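Local coordinates for nicotinate phosphoribosyltransferase (Vibrio cholerae, PDB 4HL7), which probably catalyses the ATP-assisted formation of nicotinate mononucleotide from nicotinate and phosphoribosyl diphosphate, the entry step of NAD biosynthesis from nicotinate, at residues L7-I12 against F190-Q195; Y131-M136 against M184-R189. All blocks are in the same frame, centred on the assembly; numbering follows the deposited sequence.

The two contacts illustrate how a loop between a barrel strand and the following helix can be met by two separate parts of the N-terminal region. Residues 184-195 run without a break from the end of strand 181-183 into helix 192-205: interaction 2 holds the first half against helix 131-147, and interaction 1 holds the second half against the N-terminal loop 7-12. Along the chain, interaction 2 is nested within the loop closed by interaction 1. Their centres lie 12 Å apart, and Q195 ties them together, its amide meeting R189 and T186 in probable hydrogen bonds. Together they join loop 7-12 and helix 131-147 to the loop and helix that follow strand 181-183 of the parallel sheet.

Interaction 1 (L7-I12 against F190-Q195); sequences LFSPHI and FSSQVQ
F190 opens this contact by meeting both L7 and F8: its CE2 lies 3.7 Å from L7 CD2, and F8 CE2 approaches equally closely. The F190 ring swings out opposite its own N (chi1 -179°) and reaches the F8 ring, but the two near-parallel planes, 17° apart, are slid so far that they barely overlap. S191 is the N-cap of the helix that follows. Its OG accepts from V194 N and donates to L7 O at 2.7 Å, nearly in line with the carbonyl, so a single hydroxyl both caps the helix and grips the loop, while S191 CB packs 3.6 Å from F8 CD2. Next, S192 OG donates to I12 O at 3.0 Å, tilted out of the carbonyl plane. Q193 lays CB against L7 O and the backbone of F8, its amide oxygen turning to R14; a water accepts from both Q193 N and S9 N, bridging the backbones. V194 completes the apolar patch with CG2 4.2 Å from L7 CD2. The loop thus lies over the first turn of helix 192-205, with helix 131-147 alongside: S192 N is hydrogen-bonded to E141 OE2 and F190 O to S144 OG, and F8 packs on E141, S144 and R145.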
loop_
_atom_site.group_PDB
_atom_site.type_symbol
_atom_site.label_atom_id
_atom_site.label_comp_id
_atom_site.label_asym_id
_atom_site.label_seq_id
_atom_site.Cartn_x
_atom_site.Cartn_y
_atom_site.Cartn_z
ATOM N N LEU A 7 21.260 -6.437 11.145
ATOM C CA LEU A 7 20.077 -6.892 10.436
ATOM C C LEU A 7 18.805 -6.364 11.106
ATOM O O LEU A 7 17.803 -6.100 10.418
ATOM C CB LEU A 7 20.010 -8.419 10.426
ATOM C CG LEU A 7 20.398 -9.305 9.235
ATOM C CD1 LEU A 7 19.917 -10.724 9.499
ATOM C CD2 LEU A 7 19.846 -8.801 7.911
ATOM N N PHE A 8 18.826 -6.260 12.441
ATOM C CA PHE A 8 17.620 -5.917 13.203
ATOM C C PHE A 8 17.944 -4.839 14.229
ATOM O O PHE A 8 18.879 -5.020 15.024
ATOM C CB PHE A 8 17.103 -7.132 13.940
ATOM C CG PHE A 8 16.795 -8.292 13.061
ATOM C CD1 PHE A 8 17.562 -9.454 13.141
ATOM C CD2 PHE A 8 15.733 -8.232 12.150
ATOM C CE1 PHE A 8 17.284 -10.561 12.326
ATOM C CE2 PHE A 8 15.430 -9.330 11.342
ATOM C CZ PHE A 8 16.234 -10.495 11.423
ATOM N N SER A 9 17.203 -3.715 14.211
ATOM C CA SER A 9 17.337 -2.737 15.312
ATOM C C SER A 9 16.588 -3.234 16.560
ATOM O O SER A 9 15.784 -4.208 16.475
ATOM C CB SER A 9 16.792 -1.364 14.889
ATOM O OG SER A 9 15.479 -1.477 14.294
ATOM N N PRO A 10 16.765 -2.536 17.715
ATOM C CA PRO A 10 16.052 -3.032 18.875
ATOM C C PRO A 10 14.546 -2.977 18.718
ATOM O O PRO A 10 13.840 -3.838 19.227
ATOM C CB PRO A 10 16.531 -2.100 20.016
ATOM C CG PRO A 10 17.843 -1.582 19.570
ATOM C CD PRO A 10 17.717 -1.454 18.064
ATOM N N HIS A 11 14.057 -1.989 17.981
ATOM C CA HIS A 11 12.612 -1.803 17.815
ATOM C C HIS A 11 12.207 -2.143 16.382
ATOM O O HIS A 11 12.906 -1.780 15.430
ATOM C CB HIS A 11 12.237 -0.364 18.198
ATOM C CG HIS A 11 13.156 0.696 17.602
ATOM N ND1 HIS A 11 14.343 0.391 17.003
ATOM C CD2 HIS A 11 13.028 2.094 17.525
ATOM C CE1 HIS A 11 14.936 1.525 16.558
ATOM N NE2 HIS A 11 14.133 2.568 16.869
ATOM N N ILE A 12 11.124 -2.912 16.244
ATOM C CA ILE A 12 10.536 -3.266 14.930
ATOM C C ILE A 12 9.868 -1.992 14.371
ATOM O O ILE A 12 10.264 -1.486 13.332
ATOM C CB ILE A 12 9.542 -4.460 15.081
ATOM C CG1 ILE A 12 10.334 -5.729 15.499
ATOM C CG2 ILE A 12 8.688 -4.623 13.811
ATOM C CD1 ILE A 12 9.476 -6.962 15.702
ATOM N N PHE A 190 12.017 -6.607 5.060
ATOM C CA PHE A 190 12.642 -7.685 5.814
ATOM C C PHE A 190 12.702 -7.283 7.323
ATOM O O PHE A 190 12.458 -8.115 8.207
ATOM C CB PHE A 190 14.076 -7.911 5.304
ATOM C CG PHE A 190 14.809 -9.031 6.012
ATOM C CD1 PHE A 190 14.707 -10.357 5.547
ATOM C CD2 PHE A 190 15.638 -8.771 7.094
ATOM C CE1 PHE A 190 15.357 -11.376 6.202
ATOM C CE2 PHE A 190 16.310 -9.810 7.757
ATOM C CZ PHE A 190 16.163 -11.111 7.301
ATOM N N SER A 191 13.035 -6.001 7.577
ATOM C CA SER A 191 13.154 -5.451 8.909
ATOM C C SER A 191 13.195 -3.931 8.757
ATOM O O SER A 191 13.469 -3.432 7.672
ATOM C CB SER A 191 14.415 -5.978 9.633
ATOM O OG SER A 191 15.592 -5.467 9.007
ATOM N N SER A 192 12.890 -3.193 9.823
ATOM C CA SER A 192 12.996 -1.724 9.749
ATOM C C SER A 192 14.470 -1.283 9.504
ATOM O O SER A 192 14.714 -0.259 8.822
ATOM C CB SER A 192 12.384 -1.058 11.006
ATOM O OG SER A 192 13.042 -1.518 12.169
ATOM N N GLN A 193 15.434 -2.027 10.069
ATOM C CA GLN A 193 16.882 -1.764 9.856
ATOM C C GLN A 193 17.259 -1.927 8.400
ATOM O O GLN A 193 18.002 -1.077 7.845
ATOM C CB GLN A 193 17.776 -2.646 10.768
ATOM C CG GLN A 193 19.278 -2.289 10.764
ATOM C CD GLN A 193 19.511 -0.848 11.153
ATOM O OE1 GLN A 193 18.972 -0.388 12.124
ATOM N NE2 GLN A 193 20.208 -0.113 10.316
ATOM N N VAL A 194 16.769 -3.004 7.760
ATOM C CA VAL A 194 17.051 -3.185 6.352
ATOM C C VAL A 194 16.426 -2.095 5.512
ATOM O O VAL A 194 17.092 -1.565 4.597
ATOM C CB VAL A 194 16.608 -4.562 5.800
ATOM C CG1 VAL A 194 16.634 -4.544 4.268
ATOM C CG2 VAL A 194 17.498 -5.650 6.365
ATOM N N GLN A 195 15.181 -1.711 5.803
ATOM C CA GLN A 195 14.576 -0.600 5.051
ATOM C C GLN A 195 15.384 0.667 5.271
ATOM O O GLN A 195 15.554 1.473 4.339
ATOM C CB GLN A 195 13.130 -0.315 5.479
ATOM C CG GLN A 195 12.439 0.776 4.615
ATOM C CD GLN A 195 10.997 1.007 4.998
ATOM O OE1 GLN A 195 10.579 0.633 6.088
ATOM N NE2 GLN A 195 10.216 1.614 4.090
HETATM O O HOH W 1 14.860 -3.846 12.514
#

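Interaction 2 (Y131-M136 against M184-R189); sequences YETLVM and MGTRRR
The guanidinium of R187 has T133 CG2 over one face, 3.3 Å from NH2, and the carboxylate of E132 at its edge. There NH1 donates to E132 OE2 at 2.7 Å, forming a salt bridge. The bond is bent, with an N-H...O angle of 140°: NH1 sits on the anti side of OE2 and out of the carboxylate plane, OE2 is tilted somewhat from the guanidinium plane, and the two planar groups stand 84° apart. A second guanidinium, that of R188, carries the selenomethionine methyl M136 CE over the centre of one face, 3.5 Å from CZ. A bend at chi3 (71°) of M136 turns this methyl toward the arginines. M136 runs beside R187, pointing the same way, and CE also packs 3.9 Å from R187 CB. Further salt bridges join E132 OE1 to K23 and R187 NH2 to D20; R187 NH2 is also hydrogen-bonded to Y22 OH, and R188 NH2 to I373 O. E132 at NH1, with D20 and Y22 at NH2, probably keeps the R187 guanidinium from rotating. Residues 184-189 follow strand 181-183 of the parallel sheet, and in TIM-barrel-like folds such strand-to-helix loops commonly line the active site. A sulfate ion about 5 Å from the R188 side chain, though probably from the crystallisation liquor, is consistent with a nearby anion-binding pocket.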
loop_
_atom_site.group_PDB
_atom_site.type_symbol
_atom_site.label_atom_id
_atom_site.label_comp_id
_atom_site.label_asym_id
_atom_site.label_seq_id
_atom_site.Cartn_x
_atom_site.Cartn_y
_atom_site.Cartn_z
ATOM N N TYR A 131 -3.388 0.628 11.649
ATOM C CA TYR A 131 -2.828 -0.704 11.970
ATOM C C TYR A 131 -2.149 -1.342 10.782
ATOM O O TYR A 131 -1.127 -1.950 10.933
ATOM C CB TYR A 131 -3.893 -1.732 12.456
ATOM C CG TYR A 131 -4.213 -1.667 13.953
ATOM C CD1 TYR A 131 -5.456 -1.253 14.401
ATOM C CD2 TYR A 131 -3.260 -2.019 14.878
ATOM C CE1 TYR A 131 -5.754 -1.192 15.756
ATOM C CE2 TYR A 131 -3.534 -1.971 16.242
ATOM C CZ TYR A 131 -4.768 -1.576 16.674
ATOM O OH TYR A 131 -5.048 -1.560 18.035
ATOM N N GLU A 132 -2.799 -1.263 9.614
ATOM C CA GLU A 132 -2.424 -2.106 8.470
ATOM C C GLU A 132 -0.934 -2.289 8.262
ATOM O O GLU A 132 -0.460 -3.453 8.249
ATOM C CB GLU A 132 -3.070 -1.540 7.158
ATOM C CG GLU A 132 -2.602 -2.245 5.899
ATOM C CD GLU A 132 -3.309 -1.730 4.655
ATOM O OE1 GLU A 132 -4.337 -1.059 4.806
ATOM O OE2 GLU A 132 -2.850 -2.085 3.540
ATOM N N THR A 133 -0.185 -1.205 8.033
ATOM C CA THR A 133 1.244 -1.384 7.679
ATOM C C THR A 133 2.057 -1.719 8.904
ATOM O O THR A 133 3.138 -2.253 8.765
ATOM C CB THR A 133 1.913 -0.229 6.861
ATOM O OG1 THR A 133 2.164 0.916 7.663
ATOM C CG2 THR A 133 1.064 0.097 5.596
ATOM N N LEU A 134 1.596 -1.286 10.095
ATOM C CA LEU A 134 2.320 -1.619 11.327
ATOM C C LEU A 134 2.233 -3.126 11.560
ATOM O O LEU A 134 3.227 -3.773 11.916
ATOM C CB LEU A 134 1.737 -0.883 12.551
ATOM C CG LEU A 134 1.723 0.638 12.422
ATOM C CD1 LEU A 134 0.939 1.287 13.579
ATOM C CD2 LEU A 134 3.142 1.182 12.281
ATOM N N VAL A 135 1.028 -3.670 11.400
ATOM C CA VAL A 135 0.839 -5.103 11.604
ATOM C C VAL A 135 1.606 -5.866 10.525
ATOM O O VAL A 135 2.280 -6.823 10.823
ATOM C CB VAL A 135 -0.678 -5.510 11.640
ATOM C CG1 VAL A 135 -0.830 -7.049 11.699
ATOM C CG2 VAL A 135 -1.391 -4.860 12.845
HETATM N N MSE A 136 1.542 -5.416 9.272
HETATM C CA MSE A 136 2.273 -6.168 8.181
HETATM C C MSE A 136 3.737 -6.155 8.441
HETATM O O MSE A 136 4.364 -7.189 8.335
HETATM C CB MSE A 136 1.889 -5.593 6.804
HETATM C CG MSE A 136 0.460 -5.965 6.570
HETATM SE SE MSE A 136 -0.101 -5.067 4.888
HETATM C CE MSE A 136 0.945 -6.184 3.634
HETATM N N MSE A 184 8.363 2.270 -1.494
HETATM C CA MSE A 184 7.055 1.931 -0.923
HETATM C C MSE A 184 7.186 0.581 -0.281
HETATM O O MSE A 184 6.254 -0.205 -0.304
HETATM C CB MSE A 184 5.901 1.894 -1.965
HETATM C CG MSE A 184 5.540 3.246 -2.498
HETATM SE SE MSE A 184 3.970 2.895 -3.713
HETATM C CE MSE A 184 3.942 4.743 -4.173
ATOM N N GLY A 185 8.333 0.280 0.285
ATOM C CA GLY A 185 8.515 -1.047 0.854
ATOM C C GLY A 185 8.388 -1.188 2.350
ATOM O O GLY A 185 8.980 -2.080 2.937
ATOM N N THR A 186 7.631 -0.325 2.987
ATOM C CA THR A 186 7.460 -0.475 4.429
ATOM C C THR A 186 6.686 -1.778 4.832
ATOM O O THR A 186 7.082 -2.508 5.760
ATOM C CB THR A 186 6.661 0.753 4.953
ATOM O OG1 THR A 186 7.440 1.949 4.779
ATOM C CG2 THR A 186 6.262 0.575 6.458
ATOM N N ARG A 187 5.526 -1.997 4.194
ATOM C CA ARG A 187 4.605 -3.082 4.617
ATOM C C ARG A 187 5.190 -4.470 4.497
ATOM O O ARG A 187 4.821 -5.372 5.273
ATOM C CB ARG A 187 3.269 -3.032 3.865
ATOM C CG ARG A 187 3.360 -3.257 2.346
ATOM C CD ARG A 187 2.026 -2.943 1.683
ATOM N NE ARG A 187 1.578 -1.604 1.997
ATOM C CZ ARG A 187 0.298 -1.285 2.193
ATOM N NH1 ARG A 187 -0.613 -2.235 2.106
ATOM N NH2 ARG A 187 -0.052 -0.027 2.515
ATOM N N ARG A 188 6.150 -4.651 3.580
ATOM C CA ARG A 188 6.755 -6.020 3.507
ATOM C C ARG A 188 8.263 -6.016 3.625
ATOM O O ARG A 188 8.953 -6.876 3.069
ATOM C CB ARG A 188 6.273 -6.817 2.279
ATOM C CG ARG A 188 4.894 -7.491 2.441
ATOM C CD ARG A 188 4.357 -7.878 1.045
ATOM N NE ARG A 188 2.905 -8.103 0.966
ATOM C CZ ARG A 188 2.005 -7.237 0.469
ATOM N NH1 ARG A 188 2.365 -6.012 0.042
ATOM N NH2 ARG A 188 0.711 -7.596 0.421
ATOM N N ARG A 189 8.777 -5.084 4.410
ATOM C CA ARG A 189 10.235 -5.029 4.591
ATOM C C ARG A 189 10.754 -6.257 5.311
ATOM O O ARG A 189 10.049 -6.869 6.128
ATOM C CB ARG A 189 10.668 -3.788 5.364
ATOM C CG ARG A 189 10.123 -3.709 6.815
ATOM C CD ARG A 189 10.093 -2.256 7.212
ATOM N NE ARG A 189 9.663 -2.160 8.604
ATOM C CZ ARG A 189 9.378 -1.017 9.206
ATOM N NH1 ARG A 189 9.549 0.142 8.548
ATOM N NH2 ARG A 189 8.993 -1.030 10.499
#